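Local atomic coordinates of TRAP-T family transporter, DctP (Periplasmic binding) subunit (Sulfitobacter sp. NAS-14.1, PDB entry 4PF8), a protein that binds beta-D-galacturonate and, as the periplasmic solute-binding subunit of a TRAP transporter, probably delivers it to the membrane components for uptake. Residues E43-E48 / M82-F87; Y36-G41 / G139-G144; A98-S103 / E305-A310. All coordinates share one frame; numbering follows the deposited sequence.

Contact 1. Residues E43-E48 / M82-F87; sequences EAFMEE and MDFGVF
Phe84 pushes its ring out from its strand into a notch formed by Phe45 and Met46, consecutive residues of a helix laid against the mixed beta-sheet of this alpha/beta solute-binding protein. The contact illustrates how a helix-on-sheet layer can be joined by very few side chains. Phe45 comes over one face of the Phe84 ring, its CE2 reaching Phe84 CD2 at 3.8 Å. The side chains of Phe45 and Phe84 run antiparallel alongside one another, with their ring planes inclined at 56°, an oblique meeting. Met46, a selenomethionine, runs roughly perpendicular to the Phe84 side chain and lies on the same side of the ring plane, but at the CE1-CZ end. Its approach is a slanted Met-aromatic contact, with SE 4.5 Å from the Phe84 ring centroid. The chain of Met46 leaves the helix with CG anti to the backbone N (chi1 -168°) and then bends twice, which turns SE back toward the ring. Trp26 on the neighbouring strand touches both Met46 and Phe84, while Phe45 also packs on Met238 and on helix 248-282. At the far end of the Phe84 ring, Met46 SE stands 3.7 Å from CZ.

Contact 2. Residues Y36-G41 / G139-G144; sequences YPVSHG and GYYDAG
Asp142 OD1 accepts the backbone N-H of Gly144 at 2.7 Å, closing an Asx turn directly after Tyr141, the residue whose ring meets Val38 and Gly41. The bond is fairly straight, 159° at the hydrogen, and reaches the anti side of OD1 from 34° outside the carboxylate plane; OD2 of the same group pairs with Tyr115. Tyr141, the last residue of strand 135-141, has CG anti to its carbonyl carbon (chi1 -79°), an orientation that sends the ring across to the first turns of helix 37-52. The carbonyl oxygen Val38 O meets the ring edge in plane, 3.9 Å from Tyr141 CE2. This is helix-on-sheet packing in a periplasmic binding protein, close to its sugar pocket: the Val38 side chain lies about 6 Å from the bound galacturonate and touches the pocket residue Glu234. At the far end of the ring, Tyr141 OH rests 3.3 Å from Gly41 C, an approach possible because Gly41 has no CB to intrude. That hydroxyl hydrogen-bonds to Ser261 OG on helix 248-282. With a phenylalanine at Tyr141, Ser261 would probably lose its phenol partner and a gap would open beside Gly41. Val38 CG1 lies more loosely against the ring, 4.3 Å from Tyr141 CD2.

Contact 3. Residues A98-S103 / E305-A310; sequences ATNVVS and EKYLAA
Tyr307 reaches across from helix 301-310 to Asn100 and Val101, and these three residues bury nearly all of the surface shared by the two segments. The arrangement joins the 3-10 segment that runs through residues 98-102 to the helical C-terminal part of this solute-binding fold; it is structural packing, the Asn100 side chain lying about 13 Å from the bound sugar. CG of Tyr307 points directly opposite the backbone N (chi1 -180°), and the side chain bridges backbones whose CA atoms come no nearer than 8.8 Å, at Asn100 and Tyr307. Its outer end touches the base of Asn100: Tyr307 OH is 3.5 Å from Asn100 CB, and Tyr307 CE1 is 3.6 Å from the same carbon. The amide is turned 59° from the ring plane; OD1 accepts a hydrogen bond from Asn171 ND2, while ND2 makes weak bonds to the carbonyls of Gly93 and Pro97 and shares a water with Tyr307. Val101 adds at most a looser apolar touch on the Tyr307 ring, doubtful because it rests on one of two modelled conformers; it also packs on Leu317, Val318 and Phe321 of helix 315-322. Leu173 lies against both Asn100 and Tyr307, linking the contact to helix 172-179. The polar ends of the pair meet through that water, whose 2.5 Å separation from Tyr307 OH is shorter than usual and so doubtful in its exact length; from Asn100 ND2 it accepts a hydrogen bond at 3.3 Å.

How the contacts relate
From the N terminus, helix 37-52 supplies first the opening segment of contact 2 and then that of contact 1. Contact 1 closes first, at strand 84-88, and so sits wholly within the longer loop that contact 2 completes at strand 135-141. Residues 98-103 open contact 3 before contact 2 has closed; since its partner comes only at 305-310, contacts 2 and 3 cross, whereas 1 and 3 follow in series. Contacts 1 and 2 fix one helix to the same five-stranded sheet and touch directly, Val86 CG2 lying 3.6 Å from Tyr141 CE2. Contact 3, on the opposite side of the chain's centre, ties the 3-10 segment at 98-103 to helix 301-310 near the C terminus.

Contact 1. Residues E43-E48 / M82-F87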
loop_
_atom_site.group_PDB
_atom_site.type_symbol
_atom_site.label_atom_id
_atom_site.label_comp_id
_atom_site.label_asym_id
_atom_site.label_seq_id
_atom_site.Cartn_x
_atom_site.Cartn_y
_atom_site.Cartn_z
ATOM N N GLU A 43 14.531 8.472 -1.518
ATOM C CA GLU A 43 15.778 9.113 -1.908
ATOM C C GLU A 43 16.266 10.038 -0.799
ATOM O O GLU A 43 17.460 10.130 -0.566
ATOM C CB GLU A 43 15.630 9.853 -3.234
ATOM C CG GLU A 43 15.353 8.907 -4.406
ATOM C CD GLU A 43 16.577 8.473 -5.180
ATOM O OE1 GLU A 43 17.719 8.628 -4.673
ATOM O OE2 GLU A 43 16.385 7.969 -6.312
ATOM N N ALA A 44 15.339 10.700 -0.106
ATOM C CA ALA A 44 15.702 11.617 0.975
ATOM C C ALA A 44 16.295 10.830 2.128
ATOM O O ALA A 44 17.246 11.290 2.765
ATOM C CB ALA A 44 14.505 12.421 1.448
ATOM N N PHE A 45 15.716 9.666 2.396
ATOM C CA PHE A 45 16.226 8.750 3.410
ATOM C C PHE A 45 17.676 8.369 3.109
ATOM O O PHE A 45 18.562 8.531 3.949
ATOM C CB PHE A 45 15.348 7.489 3.468
ATOM C CG PHE A 45 15.960 6.359 4.242
ATOM C CD1 PHE A 45 16.023 6.399 5.620
ATOM C CD2 PHE A 45 16.465 5.244 3.588
ATOM C CE1 PHE A 45 16.598 5.361 6.339
ATOM C CE2 PHE A 45 17.030 4.200 4.306
ATOM C CZ PHE A 45 17.106 4.267 5.686
HETATM N N MSE A 46 17.914 7.879 1.898
HETATM C CA MSE A 46 19.241 7.399 1.530
HETATM C C MSE A 46 20.248 8.539 1.533
HETATM O O MSE A 46 21.374 8.389 2.016
HETATM C CB MSE A 46 19.188 6.750 0.145
HETATM C CG MSE A 46 20.430 5.955 -0.221
HETATM SE SE MSE A 46 20.697 4.422 0.985
HETATM C CE MSE A 46 22.241 5.088 1.960
ATOM N N GLU A 47 19.846 9.692 1.015
ATOM C CA GLU A 47 20.703 10.885 1.066
ATOM C C GLU A 47 21.098 11.253 2.486
ATOM O O GLU A 47 22.264 11.581 2.760
ATOM C CB GLU A 47 19.974 12.063 0.445
ATOM C CG GLU A 47 20.011 12.081 -1.049
ATOM C CD GLU A 47 19.332 13.310 -1.599
ATOM O OE1 GLU A 47 18.393 13.138 -2.410
ATOM O OE2 GLU A 47 19.741 14.438 -1.205
ATOM N N GLU A 48 20.147 11.202 3.406
ATOM C CA GLU A 48 20.442 11.588 4.780
ATOM C C GLU A 48 21.397 10.599 5.436
ATOM O O GLU A 48 22.308 11.005 6.141
ATOM C CB GLU A 48 19.177 11.743 5.630
ATOM C CG GLU A 48 19.498 12.197 7.056
ATOM C CD GLU A 48 18.278 12.458 7.930
ATOM O OE1 GLU A 48 18.403 12.375 9.175
ATOM O OE2 GLU A 48 17.195 12.775 7.393
HETATM N N MSE A 82 17.882 -7.695 -0.273
HETATM C CA MSE A 82 17.486 -6.312 -0.484
HETATM C C MSE A 82 17.685 -5.629 0.856
HETATM O O MSE A 82 17.310 -6.198 1.875
HETATM C CB MSE A 82 16.002 -6.223 -0.855
HETATM C CG MSE A 82 15.544 -4.831 -1.139
HETATM SE SE MSE A 82 16.191 -4.258 -2.873
HETATM C CE MSE A 82 15.115 -5.484 -3.899
ATOM N N ASP A 83 18.279 -4.436 0.885
ATOM C CA ASP A 83 18.553 -3.809 2.177
ATOM C C ASP A 83 17.420 -2.983 2.745
ATOM O O ASP A 83 17.212 -2.969 3.946
ATOM C CB ASP A 83 19.801 -2.938 2.075
ATOM C CG ASP A 83 20.996 -3.744 1.649
ATOM O OD1 ASP A 83 21.443 -4.581 2.467
ATOM O OD2 ASP A 83 21.438 -3.601 0.478
ATOM N N PHE A 84 16.728 -2.263 1.882
ATOM C CA PHE A 84 15.592 -1.453 2.321
ATOM C C PHE A 84 14.543 -1.348 1.242
ATOM O O PHE A 84 14.767 -1.701 0.091
ATOM C CB PHE A 84 16.038 -0.066 2.832
ATOM C CG PHE A 84 16.590 0.875 1.782
ATOM C CD1 PHE A 84 17.857 0.690 1.234
ATOM C CD2 PHE A 84 15.868 1.996 1.403
ATOM C CE1 PHE A 84 18.373 1.572 0.287
ATOM C CE2 PHE A 84 16.387 2.891 0.463
ATOM C CZ PHE A 84 17.650 2.669 -0.087
ATOM N N GLY A 85 13.364 -0.872 1.633
ATOM C CA GLY A 85 12.284 -0.719 0.682
ATOM C C GLY A 85 11.122 0.005 1.294
ATOM O O GLY A 85 11.078 0.186 2.498
ATOM N N VAL A 86 10.208 0.455 0.460
ATOM C CA VAL A 86 8.888 0.838 0.940
ATOM C C VAL A 86 7.910 -0.155 0.348
ATOM O O VAL A 86 7.824 -0.296 -0.878
ATOM C CB VAL A 86 8.496 2.257 0.552
ATOM C CG1 VAL A 86 7.034 2.519 0.882
ATOM C CG2 VAL A 86 9.390 3.269 1.269
ATOM N N PHE A 87 7.214 -0.834 1.237
ATOM C CA PHE A 87 6.266 -1.874 0.867
ATOM C C PHE A 87 4.867 -1.534 1.360
ATOM O O PHE A 87 4.682 -1.158 2.521
ATOM C CB PHE A 87 6.630 -3.222 1.506
ATOM C CG PHE A 87 7.981 -3.744 1.157
ATOM C CD1 PHE A 87 8.368 -3.954 -0.143
ATOM C CD2 PHE A 87 8.849 -4.137 2.160
ATOM C CE1 PHE A 87 9.607 -4.452 -0.450
ATOM C CE2 PHE A 87 10.104 -4.674 1.850
ATOM C CZ PHE A 87 10.478 -4.802 0.536
#

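Contact 2. Residues Y36-G41 / G139-G144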
loop_
_atom_site.group_PDB
_atom_site.type_symbol
_atom_site.label_atom_id
_atom_site.label_comp_id
_atom_site.label_asym_id
_atom_site.label_seq_id
_atom_site.Cartn_x
_atom_site.Cartn_y
_atom_site.Cartn_z
ATOM N N TYR A 36 7.336 10.436 -7.760
ATOM C CA TYR A 36 6.229 9.912 -6.941
ATOM C C TYR A 36 6.639 10.143 -5.474
ATOM O O TYR A 36 7.818 10.094 -5.153
ATOM C CB TYR A 36 6.030 8.419 -7.224
ATOM C CG TYR A 36 4.699 7.869 -6.763
ATOM C CD1 TYR A 36 3.564 8.044 -7.539
ATOM C CD2 TYR A 36 4.584 7.153 -5.586
ATOM C CE1 TYR A 36 2.336 7.540 -7.133
ATOM C CE2 TYR A 36 3.352 6.647 -5.165
ATOM C CZ TYR A 36 2.229 6.846 -5.956
ATOM O OH TYR A 36 1.008 6.311 -5.548
ATOM N N PRO A 37 5.687 10.389 -4.565
ATOM C CA PRO A 37 6.065 10.768 -3.184
ATOM C C PRO A 37 6.904 9.740 -2.420
ATOM O O PRO A 37 7.849 10.088 -1.696
ATOM C CB PRO A 37 4.708 10.958 -2.493
ATOM C CG PRO A 37 3.823 11.413 -3.603
ATOM C CD PRO A 37 4.257 10.640 -4.828
ATOM N N VAL A 38 6.570 8.473 -2.609
ATOM C CA VAL A 38 7.333 7.387 -2.025
ATOM C C VAL A 38 8.783 7.469 -2.493
ATOM O O VAL A 38 9.705 7.366 -1.697
ATOM C CB VAL A 38 6.753 6.029 -2.450
ATOM C CG1 VAL A 38 7.665 4.893 -1.993
ATOM C CG2 VAL A 38 5.329 5.858 -1.905
ATOM N N SER A 39 8.968 7.638 -3.796
ATOM C CA SER A 39 10.294 7.714 -4.389
ATOM C C SER A 39 11.139 8.829 -3.785
ATOM O O SER A 39 12.320 8.624 -3.460
ATOM C CB SER A 39 10.159 7.918 -5.893
ATOM O OG SER A 39 9.134 7.074 -6.406
ATOM N N HIS A 40 10.536 10.008 -3.644
ATOM C CA HIS A 40 11.240 11.150 -3.090
ATOM C C HIS A 40 11.541 10.917 -1.627
ATOM O O HIS A 40 12.627 11.292 -1.140
ATOM C CB HIS A 40 10.436 12.439 -3.288
ATOM C CG HIS A 40 10.181 12.756 -4.725
ATOM N ND1 HIS A 40 11.194 12.864 -5.654
ATOM C CD2 HIS A 40 9.027 12.939 -5.407
ATOM C CE1 HIS A 40 10.676 13.119 -6.841
ATOM N NE2 HIS A 40 9.364 13.179 -6.716
ATOM N N GLY A 41 10.610 10.282 -0.920
ATOM C CA GLY A 41 10.862 9.933 0.466
ATOM C C GLY A 41 12.065 9.012 0.627
ATOM O O GLY A 41 12.912 9.209 1.502
ATOM N N GLY A 139 9.167 3.621 9.460
ATOM C CA GLY A 139 8.122 4.609 9.383
ATOM C C GLY A 139 7.014 4.137 8.484
ATOM O O GLY A 139 7.209 3.256 7.655
ATOM N N TYR A 140 5.832 4.702 8.681
ATOM C CA TYR A 140 4.666 4.370 7.866
ATOM C C TYR A 140 4.294 5.506 6.913
ATOM O O TYR A 140 3.879 6.605 7.315
ATOM C CB TYR A 140 3.480 3.949 8.769
ATOM C CG TYR A 140 3.783 2.711 9.579
ATOM C CD1 TYR A 140 3.965 1.476 8.949
ATOM C CD2 TYR A 140 3.895 2.767 10.969
ATOM C CE1 TYR A 140 4.279 0.347 9.671
ATOM C CE2 TYR A 140 4.195 1.626 11.707
ATOM C CZ TYR A 140 4.387 0.417 11.041
ATOM O OH TYR A 140 4.691 -0.726 11.760
ATOM N N TYR A 141 4.493 5.229 5.634
ATOM C CA TYR A 141 4.187 6.154 4.544
ATOM C C TYR A 141 2.701 6.102 4.204
ATOM O O TYR A 141 2.037 5.084 4.387
ATOM C CB TYR A 141 5.003 5.793 3.294
ATOM C CG TYR A 141 6.476 6.225 3.246
ATOM C CD1 TYR A 141 7.198 6.527 4.389
ATOM C CD2 TYR A 141 7.134 6.306 2.030
ATOM C CE1 TYR A 141 8.553 6.912 4.301
ATOM C CE2 TYR A 141 8.455 6.689 1.936
ATOM C CZ TYR A 141 9.161 6.987 3.061
ATOM O OH TYR A 141 10.483 7.356 2.943
ATOM N N ASP A 142 2.189 7.226 3.726
ATOM C CA ASP A 142 0.788 7.394 3.344
ATOM C C ASP A 142 0.550 6.871 1.936
ATOM O O ASP A 142 1.323 7.147 1.027
ATOM C CB ASP A 142 0.491 8.899 3.388
ATOM C CG ASP A 142 -0.993 9.250 3.415
ATOM O OD1 ASP A 142 -1.871 8.408 3.118
ATOM O OD2 ASP A 142 -1.264 10.445 3.740
ATOM N N ALA A 143 -0.520 6.110 1.760
ATOM C CA ALA A 143 -0.966 5.711 0.432
ATOM C C ALA A 143 -2.453 6.015 0.261
ATOM O O ALA A 143 -3.140 5.409 -0.571
ATOM C CB ALA A 143 -0.685 4.251 0.172
ATOM N N GLY A 144 -2.932 6.979 1.033
ATOM C CA GLY A 144 -4.301 7.419 0.880
ATOM C C GLY A 144 -5.282 6.276 0.959
ATOM O O GLY A 144 -5.081 5.340 1.698
#

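Contact 3. Residues A98-S103 / E305-A310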
loop_
_atom_site.group_PDB
_atom_site.type_symbol
_atom_site.label_atom_id
_atom_site.label_comp_id
_atom_site.label_asym_id
_atom_site.label_seq_id
_atom_site.Cartn_x
_atom_site.Cartn_y
_atom_site.Cartn_z
ATOM N N ALA A 98 0.124 -10.932 10.879
ATOM C CA ALA A 98 -0.485 -9.856 11.667
ATOM C C ALA A 98 -0.889 -8.660 10.804
ATOM O O ALA A 98 -1.877 -7.966 11.096
ATOM C CB ALA A 98 0.456 -9.407 12.775
ATOM N N THR A 99 -0.164 -8.427 9.720
ATOM C CA THR A 99 -0.424 -7.246 8.919
ATOM C C THR A 99 -1.706 -7.368 8.098
ATOM O O THR A 99 -2.119 -6.394 7.518
ATOM C CB THR A 99 0.738 -6.873 7.973
ATOM O OG1 THR A 99 0.927 -7.904 6.994
ATOM C CG2 THR A 99 2.006 -6.651 8.768
ATOM N N ASN A 100 -2.332 -8.542 8.053
ATOM C CA ASN A 100 -3.598 -8.637 7.320
ATOM C C ASN A 100 -4.648 -7.680 7.843
ATOM O O ASN A 100 -5.517 -7.261 7.107
ATOM C CB ASN A 100 -4.154 -10.062 7.326
ATOM C CG ASN A 100 -3.424 -10.963 6.381
ATOM O OD1 ASN A 100 -3.401 -10.718 5.180
ATOM N ND2 ASN A 100 -2.797 -12.001 6.913
ATOM N N VAL A 101 -4.562 -7.327 9.122
ATOM C CA VAL A 101 -5.585 -6.485 9.739
ATOM C C VAL A 101 -5.771 -5.127 9.055
ATOM O O VAL A 101 -6.862 -4.578 9.076
ATOM C CB VAL A 101 -5.313 -6.272 11.247
ATOM C CG1 VAL A 101 -5.277 -7.610 11.971
ATOM C CG2 VAL A 101 -4.016 -5.489 11.465
ATOM N N VAL A 102 -4.722 -4.567 8.462
ATOM C CA VAL A 102 -4.842 -3.263 7.798
ATOM C C VAL A 102 -5.405 -3.375 6.391
ATOM O O VAL A 102 -5.754 -2.367 5.775
ATOM C CB VAL A 102 -3.503 -2.480 7.734
ATOM C CG1 VAL A 102 -2.940 -2.322 9.116
ATOM C CG2 VAL A 102 -2.509 -3.168 6.776
ATOM N N SER A 103 -5.522 -4.597 5.889
ATOM C CA SER A 103 -6.111 -4.847 4.576
ATOM C C SER A 103 -7.600 -5.186 4.633
ATOM O O SER A 103 -8.206 -5.553 3.628
ATOM C CB SER A 103 -5.363 -5.966 3.871
ATOM O OG SER A 103 -4.109 -5.490 3.448
ATOM N N GLU A 305 -15.819 -11.737 8.685
ATOM C CA GLU A 305 -16.238 -13.014 9.247
ATOM C C GLU A 305 -15.277 -14.115 8.824
ATOM O O GLU A 305 -14.891 -14.946 9.634
ATOM C CB GLU A 305 -17.663 -13.358 8.814
ATOM C CG GLU A 305 -18.700 -12.349 9.267
ATOM C CD GLU A 305 -18.987 -12.420 10.751
ATOM O OE1 GLU A 305 -18.377 -13.270 11.438
ATOM O OE2 GLU A 305 -19.830 -11.627 11.228
ATOM N N LYS A 306 -14.882 -14.101 7.559
ATOM C CA LYS A 306 -14.007 -15.127 7.020
ATOM C C LYS A 306 -12.618 -15.042 7.631
ATOM O O LYS A 306 -12.052 -16.033 8.063
ATOM C CB LYS A 306 -13.865 -14.975 5.515
ATOM C CG LYS A 306 -13.167 -16.181 4.877
ATOM C CD LYS A 306 -12.712 -15.887 3.474
ATOM C CE LYS A 306 -13.796 -15.235 2.659
ATOM N NZ LYS A 306 -13.303 -15.032 1.288
ATOM N N TYR A 307 -12.071 -13.839 7.635
ATOM C CA TYR A 307 -10.734 -13.654 8.174
ATOM C C TYR A 307 -10.662 -14.172 9.604
ATOM O O TYR A 307 -9.746 -14.930 9.982
ATOM C CB TYR A 307 -10.326 -12.176 8.104
ATOM C CG TYR A 307 -8.941 -12.000 8.659
ATOM C CD1 TYR A 307 -7.852 -12.600 8.037
ATOM C CD2 TYR A 307 -8.732 -11.298 9.826
ATOM C CE1 TYR A 307 -6.578 -12.486 8.562
ATOM C CE2 TYR A 307 -7.444 -11.174 10.370
ATOM C CZ TYR A 307 -6.381 -11.768 9.726
ATOM O OH TYR A 307 -5.108 -11.656 10.266
ATOM N N LEU A 308 -11.621 -13.775 10.424
ATOM C CA LEU A 308 -11.564 -14.151 11.829
ATOM C C LEU A 308 -11.941 -15.611 12.076
ATOM O O LEU A 308 -11.565 -16.186 13.099
ATOM C CB LEU A 308 -12.424 -13.201 12.657
ATOM C CG LEU A 308 -11.818 -11.798 12.647
ATOM C CD1 LEU A 308 -12.685 -10.811 13.390
ATOM C CD2 LEU A 308 -10.420 -11.837 13.238
ATOM N N ALA A 309 -12.662 -16.223 11.142
ATOM C CA ALA A 309 -12.935 -17.652 11.252
ATOM C C ALA A 309 -11.678 -18.483 10.945
ATOM O O ALA A 309 -11.430 -19.508 11.590
ATOM C CB ALA A 309 -14.090 -18.047 10.352
ATOM N N ALA A 310 -10.886 -18.045 9.970
ATOM C CA ALA A 310 -9.651 -18.743 9.619
ATOM C C ALA A 310 -8.529 -18.418 10.603
ATOM O O ALA A 310 -7.584 -19.206 10.751
ATOM C CB ALA A 310 -9.223 -18.393 8.196
HETATM O O HOH W 1 -3.559 -13.528 9.723
#